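Bm4233, isoform b (Brugia malayi, PDB 6ANY) probably binds and transports sterols as a secreted venom allergen-like protein of the CAP superfamily, and is a vaccine candidate for lymphatic filariasis. Local coordinates at residues Ser120-Asp125 and Met172-Tyr178; Asn20-Arg24 and Gln137-Thr143. All blocks are in the same frame, centred on the assembly; numbering follows the deposited sequence.

How the contacts relate
The two contacts show how one fold uses backbone polar groups differently at its surface and in its interior. Contact 1 joins two loops at a partly buried, glycosylated edge, and backbone-to-backbone bonds do most of the work. Contact 2 is buried near the middle of the chain, where side chains of helix 10-28, chiefly an arginine and an asparagine, grip carbonyls of 137-143. The contacts hold different segments but adjoin: W140 of contact 2 packs against L123 of contact 1, and the I177 carbonyl probably accepts a hydrogen bond from the backbone of G141. The loop pair bearing the glycan thus packs directly on the buried turn.

Contact 1 (Ser120-Asp125 and Met172-Tyr178); sequences SNNLTD and MLKELIY. With NAG (2-acetamido-2-deoxy-beta-D-glucopyranose), chain C; NAG (2-acetamido-2-deoxy-beta-D-glucopyranose), chain B.
N122 and L176 face each other as the non-hydrogen-bonded pair of a single antiparallel bridge, their CA atoms 4.1 Å apart. On one side of the pair I177 N donates to N121 O at 2.9 Å, nearly in line with the carbonyl bond; on the other, L123 N donates to E175 O. L123 then uses its own carbonyl: K174 N reaches L123 O at 2.8 Å, almost straight at hydrogen (177°) but from above the carbonyl plane. This last donor belongs to a type II turn from M172 to E175, in which K174 takes the left-handed backbone position.

The bridge illustrates how a short pairing of loops can present a glycosylation sequon. N122, L123 and T124 form an N-X-T site, and N122 ND2 is joined to C1 of the first N-acetylglucosamine. With CG of N122 trans to the main-chain nitrogen (chi1 -169°), the amide is carried outward to the sugar. The sugar folds back over the turn, its N2 donating to K174 O at 2.7 Å, while its acetamido methyl C8 rests 3.8 Å from L176 CG. K174, bent along its chain, runs near the second N-acetylglucosamine and a fucose.

L123 points the other way, inward between the segments, where its CG lies 4.1 Å from L173 CD2 and its CB approaches I177 CG1. L123 also packs on W140. The CD1 methyl of L173 meets a single carboxylate oxygen, D125 OD1, the two side chains crossing at about a right angle. At the far end the N121 amide is modelled over one face of the Y178 ring, but so close that its exact placement is doubtful; Y178 OH is bonded to the carbonyl of P41.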
loop_
_atom_site.group_PDB
_atom_site.type_symbol
_atom_site.label_atom_id
_atom_site.label_comp_id
_atom_site.label_asym_id
_atom_site.label_seq_id
_atom_site.Cartn_x
_atom_site.Cartn_y
_atom_site.Cartn_z
ATOM N N SER A 120 16.847 -6.704 11.184
ATOM C CA SER A 120 16.808 -5.311 11.619
ATOM C C SER A 120 15.590 -4.537 11.128
ATOM O O SER A 120 15.236 -3.542 11.750
ATOM C CB SER A 120 18.040 -4.529 11.153
ATOM O OG SER A 120 18.026 -4.388 9.743
ATOM N N ASN A 121 14.966 -4.985 10.029
ATOM C CA ASN A 121 13.812 -4.335 9.345
ATOM C C ASN A 121 14.229 -2.990 8.751
ATOM O O ASN A 121 13.394 -2.154 8.427
ATOM C CB ASN A 121 12.529 -4.186 10.208
ATOM C CG ASN A 121 11.352 -4.954 9.665
ATOM O OD1 ASN A 121 11.324 -5.339 8.507
ATOM N ND2 ASN A 121 10.366 -5.176 10.511
ATOM N N ASN A 122 15.536 -2.806 8.607
ATOM C CA ASN A 122 16.118 -1.582 8.071
ATOM C C ASN A 122 16.079 -1.582 6.544
ATOM O O ASN A 122 16.341 -2.598 5.911
ATOM C CB ASN A 122 17.562 -1.466 8.562
ATOM C CG ASN A 122 18.186 -0.113 8.293
ATOM O OD1 ASN A 122 17.600 0.764 7.664
ATOM N ND2 ASN A 122 19.404 0.052 8.787
ATOM N N LEU A 123 15.743 -0.442 5.956
ATOM C CA LEU A 123 15.687 -0.336 4.509
ATOM C C LEU A 123 17.022 0.148 3.963
ATOM O O LEU A 123 17.173 1.305 3.584
ATOM C CB LEU A 123 14.548 0.589 4.078
ATOM C CG LEU A 123 14.325 0.818 2.584
ATOM C CD1 LEU A 123 14.244 -0.477 1.798
ATOM C CD2 LEU A 123 13.092 1.672 2.353
ATOM N N THR A 124 17.999 -0.751 3.945
ATOM C CA THR A 124 19.342 -0.419 3.430
ATOM C C THR A 124 19.349 -0.560 1.929
ATOM O O THR A 124 18.420 -1.140 1.337
ATOM C CB THR A 124 20.397 -1.373 3.991
ATOM O OG1 THR A 124 19.899 -2.714 3.924
ATOM C CG2 THR A 124 20.622 -1.098 5.447
ATOM N N ASP A 125 20.417 -0.062 1.324
ATOM C CA ASP A 125 20.613 -0.114 -0.130
ATOM C C ASP A 125 20.508 -1.535 -0.663
ATOM O O ASP A 125 19.971 -1.737 -1.764
ATOM C CB ASP A 125 21.999 0.480 -0.551
ATOM C CG ASP A 125 22.091 2.011 -0.378
ATOM O OD1 ASP A 125 21.035 2.686 -0.256
ATOM O OD2 ASP A 125 23.240 2.555 -0.355
ATOM N N MET A 172 12.187 5.660 2.636
ATOM C CA MET A 172 13.343 6.481 2.906
ATOM C C MET A 172 14.491 5.507 3.285
ATOM O O MET A 172 14.320 4.641 4.194
ATOM C CB MET A 172 13.064 7.474 4.037
ATOM C CG MET A 172 12.646 8.894 3.613
ATOM S SD MET A 172 13.990 9.955 2.951
ATOM C CE MET A 172 15.521 9.323 3.687
ATOM N N LEU A 173 15.630 5.615 2.587
ATOM C CA LEU A 173 16.725 4.699 2.821
ATOM C C LEU A 173 17.318 4.921 4.190
ATOM O O LEU A 173 17.378 6.065 4.711
ATOM C CB LEU A 173 17.837 4.801 1.745
ATOM C CG LEU A 173 17.433 4.331 0.323
ATOM C CD1 LEU A 173 18.457 4.675 -0.782
ATOM C CD2 LEU A 173 17.143 2.849 0.327
ATOM N N LYS A 174 17.669 3.810 4.804
ATOM C CA LYS A 174 18.326 3.779 6.109
ATOM C C LYS A 174 17.364 4.020 7.246
ATOM O O LYS A 174 17.787 4.120 8.380
ATOM C CB LYS A 174 19.547 4.732 6.199
ATOM C CG LYS A 174 20.577 4.450 5.128
ATOM C CD LYS A 174 21.891 5.182 5.417
ATOM C CE LYS A 174 22.415 6.058 4.289
ATOM N NZ LYS A 174 22.848 7.390 4.826
ATOM N N GLU A 175 16.065 4.071 6.953
ATOM C CA GLU A 175 15.039 4.036 7.984
ATOM C C GLU A 175 14.444 2.657 8.018
ATOM O O GLU A 175 14.490 1.909 7.013
ATOM C CB GLU A 175 13.948 5.014 7.669
ATOM C CG GLU A 175 14.333 6.459 7.786
ATOM C CD GLU A 175 13.142 7.370 7.584
ATOM O OE1 GLU A 175 11.958 6.885 7.655
ATOM O OE2 GLU A 175 13.371 8.594 7.413
ATOM N N LEU A 176 13.866 2.306 9.156
ATOM C CA LEU A 176 13.191 1.008 9.291
ATOM C C LEU A 176 11.863 1.049 8.544
ATOM O O LEU A 176 11.188 2.070 8.569
ATOM C CB LEU A 176 12.913 0.671 10.771
ATOM C CG LEU A 176 14.144 0.669 11.710
ATOM C CD1 LEU A 176 13.661 0.358 13.126
ATOM C CD2 LEU A 176 15.258 -0.295 11.269
ATOM N N ILE A 177 11.445 -0.072 8.016
ATOM C CA ILE A 177 10.172 -0.181 7.309
ATOM C C ILE A 177 9.020 0.005 8.319
ATOM O O ILE A 177 8.068 0.780 8.100
ATOM C CB ILE A 177 10.069 -1.540 6.612
ATOM C CG1 ILE A 177 11.191 -1.642 5.547
ATOM C CG2 ILE A 177 8.657 -1.729 5.993
ATOM C CD1 ILE A 177 11.562 -3.047 5.215
ATOM N N TYR A 178 9.155 -0.694 9.440
ATOM C CA TYR A 178 8.297 -0.493 10.589
ATOM C C TYR A 178 9.055 -0.790 11.880
ATOM O O TYR A 178 10.061 -1.428 11.844
ATOM C CB TYR A 178 7.023 -1.349 10.497
ATOM C CG TYR A 178 7.211 -2.852 10.426
ATOM C CD1 TYR A 178 7.381 -3.481 9.205
ATOM C CD2 TYR A 178 7.140 -3.654 11.578
ATOM C CE1 TYR A 178 7.535 -4.843 9.107
ATOM C CE2 TYR A 178 7.313 -5.048 11.512
ATOM C CZ TYR A 178 7.527 -5.652 10.265
ATOM O OH TYR A 178 7.688 -7.037 10.143
HETATM C C1 NAG C . 20.496 1.055 8.852
HETATM C C2 NAG C . 20.445 2.005 10.032
HETATM C C3 NAG C . 21.490 3.103 9.836
HETATM C C4 NAG C . 22.857 2.510 9.473
HETATM C C5 NAG C . 22.719 1.504 8.325
HETATM C C6 NAG C . 24.019 0.795 7.959
HETATM C C7 NAG C . 18.368 2.322 11.262
HETATM C C8 NAG C . 17.082 3.083 11.346
HETATM N N2 NAG C . 19.093 2.523 10.166
HETATM O O3 NAG C . 21.611 3.876 11.033
HETATM O O4 NAG C . 23.759 3.574 9.109
HETATM O O5 NAG C . 21.781 0.500 8.684
HETATM O O6 NAG C . 24.659 0.335 9.152
HETATM O O7 NAG C . 18.722 1.567 12.146
HETATM C C1 NAG B . 25.030 3.470 9.785
HETATM C C2 NAG B . 26.107 4.103 8.910
HETATM C C3 NAG B . 27.477 3.982 9.562
HETATM C C4 NAG B . 27.402 4.628 10.943
HETATM C C5 NAG B . 26.292 3.915 11.717
HETATM C C6 NAG B . 26.185 4.397 13.157
HETATM C C7 NAG B . 26.112 4.248 6.502
HETATM C C8 NAG B . 26.940 3.720 5.368
HETATM N N2 NAG B . 26.115 3.499 7.595
HETATM O O3 NAG B . 28.472 4.580 8.717
HETATM O O4 NAG B . 28.640 4.489 11.651
HETATM O O5 NAG B . 25.040 4.103 11.059
HETATM O O6 NAG B . 24.950 3.938 13.707
HETATM O O7 NAG B . 25.484 5.294 6.430
#

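Contact 2 (Asn20-Arg24 and Gln137-Thr143); sequences NNKFR and QMAWGKT
R24 extends from helix 10-28 to the 137-143 segment, where its guanidinium group gathers backbone carbonyls, an example of a buried positive charge met largely by main-chain oxygens. From CB, the chain first brings its methylene groups alongside the M138 carbonyl: CG and then CD pass M138 O, CD at 3.5 Å. A bend at chi3 (87°) swings NE aside, and a near-perpendicular chi4 (85°) then turns the guanidinium so that its edge meets the M138 and W140 carbonyls. NE continues past M138 O, and NH1 bonds both M138 O and W140 O, each at 2.9 Å. NH2 returns to the same W140 O at 3.0 Å, so that both terminal nitrogens converge on one oxygen, and also bonds the L47 carbonyl. Both carbonyl oxygens lie close to the guanidinium plane, which should fix its rotation, although the donors stand above the carbonyl planes.

Each of these oxygens is shared. M138 O also accepts from N20 ND2 at 3.0 Å, the asparagine and the arginine arriving from opposite faces of the carbonyl plane. W140 O takes T143 N as a third donor, the bond that closes the type I turn from W140 to T143.

Beside the polar grip, the M138 methyl CE sits at the edge of the F23 ring, 3.7 Å from F23 CD2, and touches N20 CG as well. F23 in turn stacks with W108. Within the loop Q137 NE2 donates to T143 OG1, which is also bonded to the carbonyl of P168, while Q137 OE1 accepts from the backbone of G170. The 137-143 sequence, QMAWGKT, belongs to the CAP1 signature of the family, and its clasp by helix 10-28 lies in the alpha-beta-alpha sandwich of the CAP domain.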
loop_
_atom_site.group_PDB
_atom_site.type_symbol
_atom_site.label_atom_id
_atom_site.label_comp_id
_atom_site.label_asym_id
_atom_site.label_seq_id
_atom_site.Cartn_x
_atom_site.Cartn_y
_atom_site.Cartn_z
ATOM N N ASN A 20 -5.199 -3.676 2.627
ATOM C CA ASN A 20 -3.853 -3.176 2.969
ATOM C C ASN A 20 -3.666 -3.172 4.505
ATOM O O ASN A 20 -2.615 -3.510 4.966
ATOM C CB ASN A 20 -3.635 -1.785 2.373
ATOM C CG ASN A 20 -2.149 -1.433 2.187
ATOM O OD1 ASN A 20 -1.852 -0.561 1.338
ATOM N ND2 ASN A 20 -1.213 -2.028 3.017
ATOM N N ASN A 21 -4.727 -2.903 5.264
ATOM C CA ASN A 21 -4.656 -2.863 6.715
ATOM C C ASN A 21 -4.620 -4.273 7.256
ATOM O O ASN A 21 -3.951 -4.543 8.250
ATOM C CB ASN A 21 -5.814 -2.130 7.344
ATOM C CG ASN A 21 -5.667 -0.662 7.316
ATOM O OD1 ASN A 21 -4.527 -0.122 7.328
ATOM N ND2 ASN A 21 -6.797 0.027 7.215
ATOM N N LYS A 22 -5.361 -5.177 6.649
ATOM C CA LYS A 22 -5.226 -6.606 6.993
ATOM C C LYS A 22 -3.791 -7.134 6.798
ATOM O O LYS A 22 -3.231 -7.810 7.686
ATOM C CB LYS A 22 -6.178 -7.462 6.177
ATOM C CG LYS A 22 -5.973 -8.958 6.374
ATOM C CD LYS A 22 -7.149 -9.704 5.736
ATOM C CE LYS A 22 -7.037 -11.231 5.792
ATOM N NZ LYS A 22 -8.372 -11.894 5.752
ATOM N N PHE A 23 -3.203 -6.808 5.644
ATOM C CA PHE A 23 -1.814 -7.138 5.406
ATOM C C PHE A 23 -0.917 -6.619 6.505
ATOM O O PHE A 23 -0.064 -7.344 6.990
ATOM C CB PHE A 23 -1.327 -6.619 4.044
ATOM C CG PHE A 23 -1.818 -7.422 2.855
ATOM C CD1 PHE A 23 -2.083 -8.775 2.954
ATOM C CD2 PHE A 23 -1.965 -6.822 1.631
ATOM C CE1 PHE A 23 -2.517 -9.509 1.846
ATOM C CE2 PHE A 23 -2.392 -7.528 0.510
ATOM C CZ PHE A 23 -2.648 -8.878 0.605
ATOM N N ARG A 24 -1.102 -5.355 6.853
ATOM C CA ARG A 24 -0.275 -4.711 7.841
ATOM C C ARG A 24 -0.391 -5.370 9.174
ATOM O O ARG A 24 0.612 -5.633 9.817
ATOM C CB ARG A 24 -0.626 -3.237 7.925
ATOM C CG ARG A 24 0.071 -2.451 6.828
ATOM C CD ARG A 24 -0.657 -1.169 6.508
ATOM N NE ARG A 24 -0.269 -0.049 7.361
ATOM C CZ ARG A 24 0.770 0.762 7.169
ATOM N NH1 ARG A 24 1.539 0.648 6.088
ATOM N NH2 ARG A 24 0.967 1.784 8.019
ATOM N N GLN A 137 6.337 0.095 0.685
ATOM C CA GLN A 137 5.430 1.225 0.795
ATOM C C GLN A 137 4.114 0.778 1.409
ATOM O O GLN A 137 3.559 1.481 2.232
ATOM C CB GLN A 137 5.242 1.870 -0.560
ATOM C CG GLN A 137 4.263 2.997 -0.635
ATOM C CD GLN A 137 4.657 4.165 0.228
ATOM O OE1 GLN A 137 5.344 5.103 -0.246
ATOM N NE2 GLN A 137 4.184 4.167 1.470
ATOM N N MET A 138 3.591 -0.384 0.995
ATOM C CA MET A 138 2.329 -0.873 1.562
ATOM C C MET A 138 2.533 -1.205 3.031
ATOM O O MET A 138 1.591 -1.175 3.805
ATOM C CB MET A 138 1.817 -2.176 0.870
ATOM C CG MET A 138 1.334 -2.032 -0.548
ATOM S SD MET A 138 0.707 -3.534 -1.232
ATOM C CE MET A 138 -0.819 -3.836 -0.297
ATOM N N ALA A 139 3.749 -1.637 3.385
ATOM C CA ALA A 139 4.063 -1.983 4.773
ATOM C C ALA A 139 4.633 -0.860 5.653
ATOM O O ALA A 139 4.984 -1.119 6.773
ATOM C CB ALA A 139 4.985 -3.156 4.771
ATOM N N TRP A 140 4.743 0.363 5.147
ATOM C CA TRP A 140 5.550 1.395 5.789
ATOM C C TRP A 140 4.785 1.905 7.006
ATOM O O TRP A 140 3.704 2.446 6.891
ATOM C CB TRP A 140 5.815 2.513 4.817
ATOM C CG TRP A 140 6.873 3.415 5.207
ATOM C CD1 TRP A 140 6.737 4.651 5.728
ATOM C CD2 TRP A 140 8.269 3.187 5.017
ATOM N NE1 TRP A 140 7.997 5.220 5.922
ATOM C CE2 TRP A 140 8.953 4.325 5.499
ATOM C CE3 TRP A 140 9.010 2.097 4.551
ATOM C CZ2 TRP A 140 10.368 4.397 5.555
ATOM C CZ3 TRP A 140 10.392 2.179 4.532
ATOM C CH2 TRP A 140 11.070 3.340 5.039
ATOM N N GLY A 141 5.332 1.645 8.183
ATOM C CA GLY A 141 4.651 1.997 9.436
ATOM C C GLY A 141 4.248 3.420 9.574
ATOM O O GLY A 141 3.145 3.717 10.004
ATOM N N LYS A 142 5.123 4.310 9.163
ATOM C CA LYS A 142 4.782 5.730 9.173
ATOM C C LYS A 142 3.692 6.234 8.169
ATOM O O LYS A 142 3.084 7.287 8.426
ATOM C CB LYS A 142 6.027 6.605 9.081
ATOM C CG LYS A 142 6.836 6.650 10.380
ATOM C CD LYS A 142 8.188 7.347 10.078
ATOM C CE LYS A 142 9.290 7.009 11.108
ATOM N NZ LYS A 142 9.113 7.987 12.211
ATOM N N THR A 143 3.453 5.521 7.082
ATOM C CA THR A 143 2.434 5.922 6.109
ATOM C C THR A 143 1.072 5.711 6.762
ATOM O O THR A 143 0.887 4.695 7.418
ATOM C CB THR A 143 2.547 5.060 4.825
ATOM O OG1 THR A 143 3.832 5.295 4.210
ATOM C CG2 THR A 143 1.442 5.392 3.859
#